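Local coordinates for protein multicopper oxidase (Metagenomes, PDB 2ZWN) that probably oxidises phenolic substrates and reduces dioxygen to water at its copper sites, as a laccase of the two-domain type, at residues A202-G207 against H252-T257. Residues are numbered along the deposited sequence; the frame is centred on the assembly and turned at random.
Sequences AMHSHG and HDHVDT. With CU (copper (II) ion), chain G; C2O (Cu-O-Cu linkage), chain F.
H204 and H252 form an antiparallel hydrogen-bonded pair between strands 201-205 and 248-253 of a cupredoxin-type beta domain. The two His-X-His motifs here, H204 with H206 and H252 with H254, supply four of the eight histidine ligands of a trinuclear copper cluster, the site where multicopper oxidases reduce dioxygen. The other four are H60, H62, H104 and H106 of the second subunit, so the cluster bridges two chains. H204 N gives its hydrogen to H252 O at 2.8 Å, and H252 N returns one to H204 O. A202 O accepts a hydrogen bond from H254 N at 2.7 Å. D253 lies on the sheet face away from the copper, with M203, whose SD rests against D253 CA. CG of D253 is anti to the backbone N (chi1 -171°), which brings the carboxylate to the end of the pairing. There OD1 accepts two backbone hydrogens from opposite faces of the carboxylate plane. A202 N meets D253 OD1 from one face at 2.9 Å, and V255 N from the other, closing an Asx turn. OD2 is hydrogen-bonded to ND1 of H201 and of H258. With an alanine here in place of D253, A202 N and V255 N would probably lack their shared acceptor, and the turn next to H254 is likely to lose some of its hold. All four imidazoles here use NE2 for metal, and those of H204, H206 and H252 are also held through ND1. H204 ND1 is hydrogen-bonded to D227 O, and D73 of the second subunit is the main polar partner of H206. H252 ND1 reaches D253 O from above the carbonyl plane. The H204 ring turns its edge toward the face of H252, planes at 79°. H204 NE2 binds the single copper ion and H254 NE2 binds CU2 of the linkage. H206 NE2 and H252 NE2, 3.5 Å apart, both bind CU3, each at 2.0 Å.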
ATOM      1  N   ALA A 202      -3.370  -5.767  -5.553  1.00 10.47           N
ATOM      2  CA  ALA A 202      -3.997  -4.665  -6.282  1.00 10.49           C
ATOM      3  C   ALA A 202      -5.042  -5.252  -7.225  1.00 10.41           C
ATOM      4  O   ALA A 202      -4.732  -5.669  -8.337  1.00 10.20           O
ATOM      5  CB  ALA A 202      -2.943  -3.865  -7.049  1.00 10.52           C
ATOM      6  N   MET A 203      -6.283  -5.314  -6.757  1.00 10.47           N
ATOM      7  CA  MET A 203      -7.320  -6.080  -7.448  1.00 10.57           C
ATOM      8  C   MET A 203      -7.963  -5.247  -8.556  1.00 10.49           C
ATOM      9  O   MET A 203      -8.582  -4.217  -8.290  1.00  9.72           O
ATOM     10  CB  MET A 203      -8.370  -6.557  -6.450  1.00 11.23           C
ATOM     11  CG  MET A 203      -7.814  -7.426  -5.331  1.00 11.55           C
ATOM     12  SD  MET A 203      -6.809  -8.820  -5.862  1.00 13.24           S
ATOM     13  CE  MET A 203      -8.028  -9.818  -6.723  1.00 12.66           C
ATOM     14  N   HIS A 204      -7.800  -5.713  -9.791  1.00 10.16           N
ATOM     15  CA  HIS A 204      -8.220  -4.975 -10.976  1.00 10.06           C
ATOM     16  C   HIS A 204      -9.279  -5.743 -11.746  1.00 10.05           C
ATOM     17  O   HIS A 204      -9.055  -6.888 -12.137  1.00  9.93           O
ATOM     18  CB  HIS A 204      -7.026  -4.728 -11.893  1.00 10.15           C
ATOM     19  CG  HIS A 204      -7.397  -4.136 -13.213  1.00 10.12           C
ATOM     20  ND1 HIS A 204      -8.271  -3.077 -13.333  1.00 10.31           N
ATOM     21  CD2 HIS A 204      -7.021  -4.457 -14.474  1.00 10.71           C
ATOM     22  CE1 HIS A 204      -8.415  -2.770 -14.611  1.00 10.66           C
ATOM     23  NE2 HIS A 204      -7.665  -3.590 -15.321  1.00 10.72           N
ATOM     24  N   SER A 205     -10.413  -5.092 -11.981  1.00  9.62           N
ATOM     25  CA  SER A 205     -11.496  -5.674 -12.771  1.00  9.65           C
ATOM     26  C   SER A 205     -11.517  -5.128 -14.194  1.00  9.36           C
ATOM     27  O   SER A 205     -11.764  -3.939 -14.404  1.00  9.91           O
ATOM     28  CB  SER A 205     -12.838  -5.393 -12.107  1.00 10.20           C
ATOM     29  OG  SER A 205     -13.035  -4.003 -11.910  1.00 10.90           O
ATOM     30  N   HIS A 206     -11.290  -5.995 -15.179  1.00  9.16           N
ATOM     31  CA  HIS A 206     -11.434  -5.580 -16.573  1.00  9.00           C
ATOM     32  C   HIS A 206     -12.910  -5.343 -16.880  1.00  8.71           C
ATOM     33  O   HIS A 206     -13.791  -5.938 -16.250  1.00  8.43           O
ATOM     34  CB  HIS A 206     -10.911  -6.636 -17.550  1.00  9.14           C
ATOM     35  CG  HIS A 206      -9.423  -6.776 -17.570  1.00  9.54           C
ATOM     36  ND1 HIS A 206      -8.719  -7.010 -18.731  1.00  9.42           N
ATOM     37  CD2 HIS A 206      -8.503  -6.715 -16.579  1.00 10.37           C
ATOM     38  CE1 HIS A 206      -7.432  -7.094 -18.454  1.00  9.82           C
ATOM     39  NE2 HIS A 206      -7.271  -6.909 -17.156  1.00 11.04           N
ATOM     40  N   GLY A 207     -13.162  -4.470 -17.847  1.00  8.59           N
ATOM     41  CA  GLY A 207     -14.502  -4.240 -18.374  1.00  8.73           C
ATOM     42  C   GLY A 207     -15.487  -3.494 -17.489  1.00  8.87           C
ATOM     43  O   GLY A 207     -16.614  -3.224 -17.917  1.00  8.65           O
ATOM     44  N   HIS A 252      -8.097  -9.681 -11.596  1.00 12.03           N
ATOM     45  CA  HIS A 252      -6.874 -10.224 -11.022  1.00 12.16           C
ATOM     46  C   HIS A 252      -6.060  -9.233 -10.207  1.00 12.05           C
ATOM     47  O   HIS A 252      -6.247  -8.023 -10.292  1.00 11.17           O
ATOM     48  CB  HIS A 252      -5.991 -10.765 -12.150  1.00 12.36           C
ATOM     49  CG  HIS A 252      -5.515  -9.704 -13.089  1.00 13.20           C
ATOM     50  ND1 HIS A 252      -4.277  -9.109 -12.974  1.00 14.28           N
ATOM     51  CD2 HIS A 252      -6.125  -9.107 -14.140  1.00 14.56           C
ATOM     52  CE1 HIS A 252      -4.141  -8.196 -13.919  1.00 14.67           C
ATOM     53  NE2 HIS A 252      -5.248  -8.175 -14.640  1.00 15.46           N
ATOM     54  N   ASP A 253      -5.141  -9.787  -9.419  1.00 12.09           N
ATOM     55  CA  ASP A 253      -4.123  -9.017  -8.723  1.00 12.31           C
ATOM     56  C   ASP A 253      -3.176  -8.445  -9.775  1.00 12.34           C
ATOM     57  O   ASP A 253      -2.627  -9.184 -10.604  1.00 12.65           O
ATOM     58  CB  ASP A 253      -3.379  -9.943  -7.747  1.00 12.06           C
ATOM     59  CG  ASP A 253      -2.425  -9.210  -6.806  1.00 12.13           C
ATOM     60  OD1 ASP A 253      -2.177  -7.990  -6.966  1.00 11.42           O
ATOM     61  OD2 ASP A 253      -1.909  -9.900  -5.887  1.00 11.90           O
ATOM     62  N   HIS A 254      -2.989  -7.130  -9.737  1.00 12.80           N
ATOM     63  CA  HIS A 254      -2.186  -6.416 -10.727  1.00 13.19           C
ATOM     64  C   HIS A 254      -0.729  -6.264 -10.292  1.00 13.51           C
ATOM     65  O   HIS A 254       0.084  -5.688 -11.032  1.00 13.76           O
ATOM     66  CB  HIS A 254      -2.802  -5.034 -10.987  1.00 13.30           C
ATOM     67  CG  HIS A 254      -2.530  -4.485 -12.356  1.00 13.43           C
ATOM     68  ND1 HIS A 254      -1.262  -4.175 -12.802  1.00 13.18           N
ATOM     69  CD2 HIS A 254      -3.372  -4.153 -13.364  1.00 14.29           C
ATOM     70  CE1 HIS A 254      -1.334  -3.690 -14.029  1.00 14.51           C
ATOM     71  NE2 HIS A 254      -2.603  -3.673 -14.397  1.00 14.23           N
ATOM     72  N   VAL A 255      -0.386  -6.747  -9.098  1.00 13.67           N
ATOM     73  CA  VAL A 255       1.012  -6.760  -8.680  1.00 14.23           C
ATOM     74  C   VAL A 255       1.734  -7.795  -9.540  1.00 14.66           C
ATOM     75  O   VAL A 255       1.444  -8.986  -9.462  1.00 14.84           O
ATOM     76  CB  VAL A 255       1.186  -7.076  -7.188  1.00 13.99           C
ATOM     77  CG1 VAL A 255       2.673  -7.216  -6.845  1.00 14.36           C
ATOM     78  CG2 VAL A 255       0.528  -5.986  -6.330  1.00 13.53           C
ATOM     79  N   ASP A 256       2.669  -7.317 -10.356  1.00 15.56           N
ATOM     80  CA  ASP A 256       3.274  -8.095 -11.440  1.00 16.00           C
ATOM     81  C   ASP A 256       3.814  -9.465 -10.998  1.00 15.95           C
ATOM     82  O   ASP A 256       3.560 -10.480 -11.656  1.00 16.12           O
ATOM     83  CB  ASP A 256       4.385  -7.268 -12.106  1.00 16.77           C
ATOM     84  CG  ASP A 256       3.883  -5.928 -12.652  1.00 18.84           C
ATOM     85  OD1 ASP A 256       2.906  -5.362 -12.101  1.00 20.99           O
ATOM     86  OD2 ASP A 256       4.480  -5.423 -13.629  1.00 23.20           O
ATOM     87  N   THR A 257       4.539  -9.496  -9.884  1.00 15.94           N
ATOM     88  CA  THR A 257       5.117 -10.747  -9.366  1.00 15.83           C
ATOM     89  C   THR A 257       4.063 -11.731  -8.823  1.00 15.61           C
ATOM     90  O   THR A 257       4.347 -12.923  -8.667  1.00 15.60           O
ATOM     91  CB  THR A 257       6.175 -10.474  -8.264  1.00 16.20           C
ATOM     92  OG1 THR A 257       5.589  -9.707  -7.204  1.00 17.96           O
ATOM     93  CG2 THR A 257       7.371  -9.716  -8.837  1.00 15.90           C
TER
HETATM   94 CU    CU G1003      -7.147  -3.762 -17.088  0.70 19.01          CU
HETATM   95 CU2  C2O F 340      -3.445  -2.911 -16.235  0.90 14.05          CU
HETATM   96 CU3  C2O F 340      -5.413  -7.440 -16.499  0.90 14.29          CU
HETATM   97  O1  C2O F 340      -4.451  -5.282 -16.424  0.90 13.58           O